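Local structure of ESX-5 secretion system protein EccC5 (Mycobacterium tuberculosis, 6J18) at residues Asp64-Val69 / Leu83-Leu88; Thr112-Ile117 / Ala138-Val143. The protein serves, here as its C-terminal FtsK/SpoIIIE-type domain, as an ATPase component of the ESX-5 type VII secretion system, which secretes EsxN and a number of PE_PGRS and PPE proteins. All blocks are in the same frame, centred on the assembly; numbering follows the deposited sequence.

Contact 1. Residues Asp64-Val69 / Leu83-Leu88; sequences DTRQGV and LAPVYL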
ATOM      1  N   ASP A  64       1.409  20.654  -8.629  1.00 22.67           N
ATOM      2  CA  ASP A  64       1.217  20.715  -7.185  1.00 25.50           C
ATOM      3  C   ASP A  64       2.556  20.811  -6.455  1.00 26.51           C
ATOM      4  O   ASP A  64       3.366  19.884  -6.499  1.00 22.15           O
ATOM      5  CB  ASP A  64       0.438  19.484  -6.713  1.00 24.79           C
ATOM      6  CG  ASP A  64       0.072  19.542  -5.243  1.00 24.48           C
ATOM      7  OD1 ASP A  64       0.255  20.603  -4.611  1.00 24.82           O
ATOM      8  OD2 ASP A  64      -0.407  18.514  -4.718  1.00 24.01           O
ATOM      9  N   THR A  65       2.784  21.936  -5.785  1.00 25.73           N
ATOM     10  CA  THR A  65       4.014  22.133  -5.024  1.00 26.27           C
ATOM     11  C   THR A  65       3.730  22.380  -3.546  1.00 24.89           C
ATOM     12  O   THR A  65       4.586  22.891  -2.824  1.00 24.83           O
ATOM     13  CB  THR A  65       4.841  23.313  -5.573  1.00 27.33           C
ATOM     14  OG1 THR A  65       3.995  24.456  -5.747  1.00 28.21           O
ATOM     15  CG2 THR A  65       5.469  22.947  -6.911  1.00 27.75           C
ATOM     16  N   ARG A  66       2.529  22.015  -3.104  1.00 24.97           N
ATOM     17  CA  ARG A  66       2.154  22.147  -1.697  1.00 25.79           C
ATOM     18  C   ARG A  66       3.126  21.406  -0.789  1.00 25.98           C
ATOM     19  O   ARG A  66       3.730  20.410  -1.192  1.00 23.28           O
ATOM     20  CB  ARG A  66       0.740  21.619  -1.459  1.00 25.45           C
ATOM     21  CG  ARG A  66      -0.376  22.503  -1.977  1.00 24.83           C
ATOM     22  CD  ARG A  66      -1.708  21.796  -1.804  1.00 25.59           C
ATOM     23  NE  ARG A  66      -1.700  20.491  -2.460  1.00 25.43           N
ATOM     24  CZ  ARG A  66      -2.533  19.498  -2.167  1.00 24.76           C
ATOM     25  NH1 ARG A  66      -3.447  19.652  -1.219  1.00 24.02           N
ATOM     26  NH2 ARG A  66      -2.447  18.347  -2.821  1.00 22.20           N
ATOM     27  N   GLN A  67       3.264  21.894   0.438  1.00 26.21           N
ATOM     28  CA  GLN A  67       4.152  21.268   1.406  1.00 25.91           C
ATOM     29  C   GLN A  67       3.393  20.319   2.328  1.00 25.91           C
ATOM     30  O   GLN A  67       2.197  20.489   2.564  1.00 26.42           O
ATOM     31  CB  GLN A  67       4.878  22.332   2.235  1.00 25.25           C
ATOM     32  CG  GLN A  67       4.034  23.009   3.313  1.00 26.55           C
ATOM     33  CD  GLN A  67       3.169  24.138   2.781  1.00 29.57           C
ATOM     34  OE1 GLN A  67       2.920  24.238   1.579  1.00 29.93           O
ATOM     35  NE2 GLN A  67       2.706  25.000   3.681  1.00 31.50           N
ATOM     36  N   GLY A  68       4.098  19.310   2.830  1.00 25.36           N
ATOM     37  CA  GLY A  68       3.576  18.433   3.863  1.00 27.20           C
ATOM     38  C   GLY A  68       2.417  17.529   3.493  1.00 28.39           C
ATOM     39  O   GLY A  68       1.701  17.057   4.374  1.00 30.23           O
ATOM     40  N   VAL A  69       2.227  17.276   2.203  1.00 26.87           N
ATOM     41  CA  VAL A  69       1.144  16.400   1.765  1.00 24.01           C
ATOM     42  C   VAL A  69       1.668  15.221   0.948  1.00 24.37           C
ATOM     43  O   VAL A  69       0.895  14.382   0.484  1.00 25.44           O
ATOM     44  CB  VAL A  69       0.096  17.168   0.934  1.00 23.43           C
ATOM     45  CG1 VAL A  69      -0.585  18.231   1.789  1.00 23.75           C
ATOM     46  CG2 VAL A  69       0.741  17.791  -0.293  1.00 23.50           C
ATOM     47  N   LEU A  83     -10.385  19.623  -3.621  1.00 32.62           N
ATOM     48  CA  LEU A  83     -10.312  18.941  -4.918  1.00 31.90           C
ATOM     49  C   LEU A  83      -8.867  18.803  -5.410  1.00 31.05           C
ATOM     50  O   LEU A  83      -8.622  18.599  -6.599  1.00 32.17           O
ATOM     51  CB  LEU A  83     -11.165  19.672  -5.963  1.00 32.30           C
ATOM     52  CG  LEU A  83     -12.660  19.791  -5.650  1.00 33.21           C
ATOM     53  CD1 LEU A  83     -13.377  20.594  -6.727  1.00 34.67           C
ATOM     54  CD2 LEU A  83     -13.300  18.419  -5.488  1.00 31.49           C
ATOM     55  N   ALA A  84      -7.921  18.899  -4.480  1.00 28.87           N
ATOM     56  CA  ALA A  84      -6.500  18.773  -4.783  1.00 28.29           C
ATOM     57  C   ALA A  84      -6.037  17.326  -4.583  1.00 25.04           C
ATOM     58  O   ALA A  84      -6.702  16.560  -3.887  1.00 24.39           O
ATOM     59  CB  ALA A  84      -5.689  19.730  -3.909  1.00 27.09           C
ATOM     60  N   PRO A  85      -4.904  16.943  -5.203  1.00 23.29           N
ATOM     61  CA  PRO A  85      -4.401  15.567  -5.083  1.00 22.85           C
ATOM     62  C   PRO A  85      -4.155  15.098  -3.649  1.00 23.09           C
ATOM     63  O   PRO A  85      -3.787  15.887  -2.776  1.00 22.79           O
ATOM     64  CB  PRO A  85      -3.076  15.615  -5.851  1.00 22.07           C
ATOM     65  CG  PRO A  85      -3.263  16.687  -6.843  1.00 23.01           C
ATOM     66  CD  PRO A  85      -4.117  17.725  -6.174  1.00 23.58           C
ATOM     67  N   VAL A  86      -4.369  13.805  -3.426  1.00 21.41           N
ATOM     68  CA  VAL A  86      -4.010  13.153  -2.173  1.00 21.80           C
ATOM     69  C   VAL A  86      -2.905  12.145  -2.469  1.00 22.76           C
ATOM     70  O   VAL A  86      -2.990  11.397  -3.441  1.00 21.35           O
ATOM     71  CB  VAL A  86      -5.219  12.447  -1.526  1.00 22.05           C
ATOM     72  CG1 VAL A  86      -4.787  11.660  -0.295  1.00 22.77           C
ATOM     73  CG2 VAL A  86      -6.297  13.462  -1.170  1.00 21.82           C
ATOM     74  N   TYR A  87      -1.863  12.136  -1.644  1.00 22.00           N
ATOM     75  CA  TYR A  87      -0.706  11.292  -1.912  1.00 21.56           C
ATOM     76  C   TYR A  87      -0.467  10.236  -0.842  1.00 21.28           C
ATOM     77  O   TYR A  87      -1.033  10.291   0.249  1.00 22.77           O
ATOM     78  CB  TYR A  87       0.559  12.146  -2.047  1.00 21.73           C
ATOM     79  CG  TYR A  87       0.481  13.232  -3.096  1.00 23.42           C
ATOM     80  CD1 TYR A  87       0.880  12.991  -4.403  1.00 23.25           C
ATOM     81  CD2 TYR A  87       0.022  14.503  -2.773  1.00 23.38           C
ATOM     82  CE1 TYR A  87       0.815  13.981  -5.364  1.00 21.68           C
ATOM     83  CE2 TYR A  87      -0.046  15.501  -3.729  1.00 22.84           C
ATOM     84  CZ  TYR A  87       0.351  15.233  -5.021  1.00 22.02           C
ATOM     85  OH  TYR A  87       0.287  16.222  -5.976  1.00 22.91           O
ATOM     86  N   LEU A  88       0.381   9.268  -1.170  1.00 23.62           N
ATOM     87  CA  LEU A  88       0.988   8.422  -0.157  1.00 24.07           C
ATOM     88  C   LEU A  88       2.158   9.199   0.433  1.00 24.80           C
ATOM     89  O   LEU A  88       3.239   9.250  -0.154  1.00 26.00           O
ATOM     90  CB  LEU A  88       1.451   7.087  -0.741  1.00 23.14           C
ATOM     91  CG  LEU A  88       0.358   6.078  -1.100  1.00 23.50           C
ATOM     92  CD1 LEU A  88       0.970   4.774  -1.591  1.00 23.02           C
ATOM     93  CD2 LEU A  88      -0.552   5.831   0.094  1.00 23.93           C
TER
HETATM   94  O   HOH W   1      -5.451  17.756  -0.964  1.00 34.20           O
HETATM   95  O   HOH W   2      -1.710  13.871   0.692  1.00 24.69           O

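Contact 2. Residues Thr112-Ile117 / Ala138-Val143; sequences TIMSEI and AQVWLV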
ATOM      1  N   THR A 112      -4.320   1.639  -9.202  1.00 20.37           N
ATOM      2  CA  THR A 112      -3.941   3.036  -9.391  1.00 20.41           C
ATOM      3  C   THR A 112      -2.590   3.317  -8.735  1.00 20.00           C
ATOM      4  O   THR A 112      -1.733   3.988  -9.313  1.00 18.23           O
ATOM      5  CB  THR A 112      -5.010   3.987  -8.817  1.00 22.40           C
ATOM      6  OG1 THR A 112      -6.160   3.976  -9.672  1.00 22.40           O
ATOM      7  CG2 THR A 112      -4.480   5.412  -8.726  1.00 22.75           C
ATOM      8  N   ILE A 113      -2.404   2.782  -7.534  1.00 18.63           N
ATOM      9  CA  ILE A 113      -1.151   2.938  -6.806  1.00 19.62           C
ATOM     10  C   ILE A 113      -0.002   2.275  -7.565  1.00 19.91           C
ATOM     11  O   ILE A 113       1.092   2.831  -7.660  1.00 20.79           O
ATOM     12  CB  ILE A 113      -1.260   2.352  -5.381  1.00 19.29           C
ATOM     13  CG1 ILE A 113      -2.170   3.234  -4.522  1.00 20.85           C
ATOM     14  CG2 ILE A 113       0.109   2.240  -4.728  1.00 19.85           C
ATOM     15  CD1 ILE A 113      -2.506   2.642  -3.168  1.00 21.25           C
ATOM     16  N   MET A 114      -0.260   1.097  -8.126  1.00 18.43           N
ATOM     17  CA  MET A 114       0.756   0.383  -8.892  1.00 20.23           C
ATOM     18  C   MET A 114       1.125   1.140 -10.166  1.00 20.85           C
ATOM     19  O   MET A 114       2.298   1.215 -10.533  1.00 21.12           O
ATOM     20  CB  MET A 114       0.279  -1.030  -9.230  1.00 21.14           C
ATOM     21  CG  MET A 114       0.273  -1.963  -8.028  1.00 20.79           C
ATOM     22  SD  MET A 114      -0.468  -3.570  -8.353  1.00 23.44           S
ATOM     23  CE  MET A 114       0.888  -4.407  -9.170  1.00 22.97           C
ATOM     24  N   SER A 115       0.124   1.708 -10.832  1.00 20.56           N
ATOM     25  CA  SER A 115       0.373   2.529 -12.010  1.00 21.71           C
ATOM     26  C   SER A 115       1.275   3.712 -11.657  1.00 20.60           C
ATOM     27  O   SER A 115       2.180   4.064 -12.414  1.00 20.36           O
ATOM     28  CB  SER A 115      -0.945   3.025 -12.608  1.00 22.59           C
ATOM     29  OG  SER A 115      -0.717   3.776 -13.786  1.00 23.46           O
ATOM     30  N   GLU A 116       1.029   4.306 -10.494  1.00 19.69           N
ATOM     31  CA  GLU A 116       1.827   5.426 -10.012  1.00 19.89           C
ATOM     32  C   GLU A 116       3.263   5.005  -9.712  1.00 19.99           C
ATOM     33  O   GLU A 116       4.201   5.764  -9.952  1.00 20.88           O
ATOM     34  CB  GLU A 116       1.187   6.036  -8.766  1.00 19.78           C
ATOM     35  CG  GLU A 116       0.124   7.081  -9.064  1.00 20.36           C
ATOM     36  CD  GLU A 116       0.690   8.293  -9.777  1.00 22.70           C
ATOM     37  OE1 GLU A 116       0.729   8.289 -11.027  1.00 24.76           O
ATOM     38  OE2 GLU A 116       1.105   9.248  -9.088  1.00 21.09           O
ATOM     39  N   ILE A 117       3.425   3.798  -9.179  1.00 19.96           N
ATOM     40  CA  ILE A 117       4.752   3.254  -8.919  1.00 22.55           C
ATOM     41  C   ILE A 117       5.543   3.165 -10.223  1.00 22.34           C
ATOM     42  O   ILE A 117       6.725   3.511 -10.273  1.00 23.59           O
ATOM     43  CB  ILE A 117       4.671   1.865  -8.252  1.00 22.19           C
ATOM     44  CG1 ILE A 117       4.162   1.993  -6.814  1.00 21.36           C
ATOM     45  CG2 ILE A 117       6.026   1.177  -8.266  1.00 22.97           C
ATOM     46  CD1 ILE A 117       3.907   0.662  -6.139  1.00 21.64           C
ATOM     47  N   ALA A 138      11.777   0.807  -7.602  1.00 24.34           N
ATOM     48  CA  ALA A 138      10.723   0.123  -6.860  1.00 23.87           C
ATOM     49  C   ALA A 138      10.585  -1.331  -7.273  1.00 23.92           C
ATOM     50  O   ALA A 138      10.620  -1.673  -8.455  1.00 24.28           O
ATOM     51  CB  ALA A 138       9.401   0.836  -7.032  1.00 24.15           C
ATOM     52  N   GLN A 139      10.406  -2.179  -6.271  1.00 23.20           N
ATOM     53  CA  GLN A 139      10.262  -3.607  -6.469  1.00 24.13           C
ATOM     54  C   GLN A 139       8.974  -4.066  -5.795  1.00 24.10           C
ATOM     55  O   GLN A 139       8.739  -3.763  -4.625  1.00 25.24           O
ATOM     56  CB  GLN A 139      11.486  -4.330  -5.907  1.00 27.41           C
ATOM     57  CG  GLN A 139      11.371  -5.828  -5.815  1.00 30.40           C
ATOM     58  CD  GLN A 139      12.633  -6.458  -5.265  1.00 30.74           C
ATOM     59  OE1 GLN A 139      12.682  -6.867  -4.106  1.00 30.74           O
ATOM     60  NE2 GLN A 139      13.668  -6.534  -6.095  1.00 31.40           N
ATOM     61  N   VAL A 140       8.128  -4.778  -6.533  1.00 21.27           N
ATOM     62  CA  VAL A 140       6.810  -5.144  -6.024  1.00 21.36           C
ATOM     63  C   VAL A 140       6.703  -6.626  -5.673  1.00 21.70           C
ATOM     64  O   VAL A 140       7.074  -7.493  -6.463  1.00 23.32           O
ATOM     65  CB  VAL A 140       5.701  -4.789  -7.039  1.00 21.70           C
ATOM     66  CG1 VAL A 140       4.359  -5.362  -6.599  1.00 22.50           C
ATOM     67  CG2 VAL A 140       5.610  -3.280  -7.218  1.00 20.08           C
ATOM     68  N   TRP A 141       6.202  -6.899  -4.472  1.00 22.22           N
ATOM     69  CA  TRP A 141       5.902  -8.256  -4.035  1.00 24.12           C
ATOM     70  C   TRP A 141       4.392  -8.378  -3.856  1.00 24.48           C
ATOM     71  O   TRP A 141       3.822  -7.829  -2.911  1.00 23.15           O
ATOM     72  CB  TRP A 141       6.644  -8.587  -2.738  1.00 24.75           C
ATOM     73  CG  TRP A 141       8.141  -8.499  -2.867  1.00 24.80           C
ATOM     74  CD1 TRP A 141       8.876  -7.380  -3.141  1.00 24.13           C
ATOM     75  CD2 TRP A 141       9.083  -9.568  -2.719  1.00 26.61           C
ATOM     76  NE1 TRP A 141      10.214  -7.689  -3.180  1.00 24.58           N
ATOM     77  CE2 TRP A 141      10.369  -9.028  -2.923  1.00 25.84           C
ATOM     78  CE3 TRP A 141       8.966 -10.933  -2.435  1.00 30.01           C
ATOM     79  CZ2 TRP A 141      11.526  -9.798  -2.852  1.00 27.68           C
ATOM     80  CZ3 TRP A 141      10.117 -11.699  -2.365  1.00 31.29           C
ATOM     81  CH2 TRP A 141      11.380 -11.130  -2.574  1.00 29.86           C
ATOM     82  N   LEU A 142       3.747  -9.093  -4.772  1.00 24.36           N
ATOM     83  CA  LEU A 142       2.295  -9.031  -4.901  1.00 24.79           C
ATOM     84  C   LEU A 142       1.570 -10.286  -4.412  1.00 25.14           C
ATOM     85  O   LEU A 142       1.807 -11.385  -4.907  1.00 27.28           O
ATOM     86  CB  LEU A 142       1.929  -8.765  -6.365  1.00 24.57           C
ATOM     87  CG  LEU A 142       0.453  -8.630  -6.745  1.00 25.84           C
ATOM     88  CD1 LEU A 142      -0.159  -7.392  -6.109  1.00 24.62           C
ATOM     89  CD2 LEU A 142       0.299  -8.593  -8.261  1.00 26.33           C
ATOM     90  N   VAL A 143       0.684 -10.111  -3.436  1.00 25.35           N
ATOM     91  CA  VAL A 143      -0.242 -11.171  -3.052  1.00 26.80           C
ATOM     92  C   VAL A 143      -1.588 -10.897  -3.710  1.00 28.65           C
ATOM     93  O   VAL A 143      -2.288  -9.956  -3.338  1.00 28.59           O
ATOM     94  CB  VAL A 143      -0.423 -11.270  -1.526  1.00 26.69           C
ATOM     95  CG1 VAL A 143      -1.344 -12.431  -1.180  1.00 27.81           C
ATOM     96  CG2 VAL A 143       0.919 -11.437  -0.840  1.00 26.52           C
TER

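Contact 1. Residues Asp64-Val69 / Leu83-Leu88
Asp64 OD2 is gripped from two directions: Tyr87 OH donates to it at 2.7 Å on the anti side of the carboxylate, and Arg66 NH2 reaches it at 2.8 Å on the syn side, the two coming from opposite faces of its plane. The acid also builds an Asx turn, its OD1 accepting the backbone N of Arg66 at 3.1 Å, so one carboxylate both shapes the loop after helix 54-61 and ties it to edge strand 85-87. With CG anti to the backbone N (chi1 -174°), Asp64 presents the carboxylate to the strand. Arg66 holds it side-on with NE and NH2, one nitrogen to each oxygen, in a salt bridge that lies flat in the guanidinium plane. A bend at chi3 (-56°) brings the guanidinium edge alongside the Asp64 carboxylate, and NH2 spends its other N-H on Pro85 O at 2.8 Å, again in the guanidinium plane. Three bonds in that plane, from NE and NH2, should fix the rotation of the group. Ala84 CB sits over one face, 3.5 Å from NH1, and Val69 CG2 lies over the opposite face, both toward its rim. The proline ring closes in beside the same ion pair, CD 3.8 Å from Arg66 NH2. Asp64 OD2 meets the Tyr87 ring at its edge, the carboxylate and ring planes 34° apart, while Val69 CG2 touches CD2 of the ring. Helix 54-61 also touches the strand, Leu60 against Pro85 and Ala61 against Tyr87. Water joins the two backbones where they do not bond directly: one molecule donates to Val69 O at 2.7 Å and accepts from Tyr87 N at 2.9 Å.

Contact 2. Residues Thr112-Ile117 / Ala138-Val143
Ile117 and Met114, one turn apart on helix 106-120, face Ala138, Val140 and Leu142, the alternate residues on one side of strand 137-143. This is helix-on-sheet packing in the parallel core of the RecA-like ATPase fold, with the helix that follows the predicted ATP-binding loop packing against the strand. The segment axes pass 10.5 Å apart at 150°, so helix and strand run roughly antiparallel, and residues later in the helix meet residues earlier in the strand. Ile117 divides its two branches between Ala138 and Val140. Its CG2, anti to the backbone N, meets Ala138 CB at 3.6 Å, the tightest approach here, where a small methyl lets the helix come close. The other branch, CG1 beside the backbone N (chi1 -70°), carries CD1 along the strand to Val140 CG2 at 4.4 Å. Met114 reaches further. Its chain is extended through chi2 and then turns at the sulfur (chi3 80°), which swings the terminal methyl CE toward the strand, so that the end of the chain, chiefly CE, makes the contact. CE comes to Val140 CG1 at 4.4 Å and Leu142 CD2 at 4.3 Å. Val140 thus offers one methyl to each helix residue, CG2 to the isoleucine and CG1 to the methionine. All five side chains are buried and the join is purely apolar. Strand 203-208 continues the same floor, Phe205 touching both Ile117 and Ala138 and Ile207 touching Met114. On the sheet's other side, Trp141 and Val143 pack on helix 165-180, so strand 137-143, paired in parallel with 158-162 and 203-208, is sandwiched between that helix and helix 106-120.

How the contacts relate
Contact 1 comes wholly before contact 2 in the sequence, and their centres lie 20 Å apart. Each has a strand in the large mixed sheet, but at different depths: contact 1 ties a loop to strand 85-87, about 17 Å from the chain centre, while contact 2 sits about 8 Å from it in the parallel core. They meet where Leu88 CD1 packs on Ile113 CG2 of helix 106-120 at 4.1 Å. That helix also receives Arg58 of helix 54-61 through a salt bridge to Glu116. The loop and strand of contact 1, joined largely by polar bonds, are thereby linked to the apolar ATPase core, whose Met114 side chain lies about 12 Å from the bound ATP.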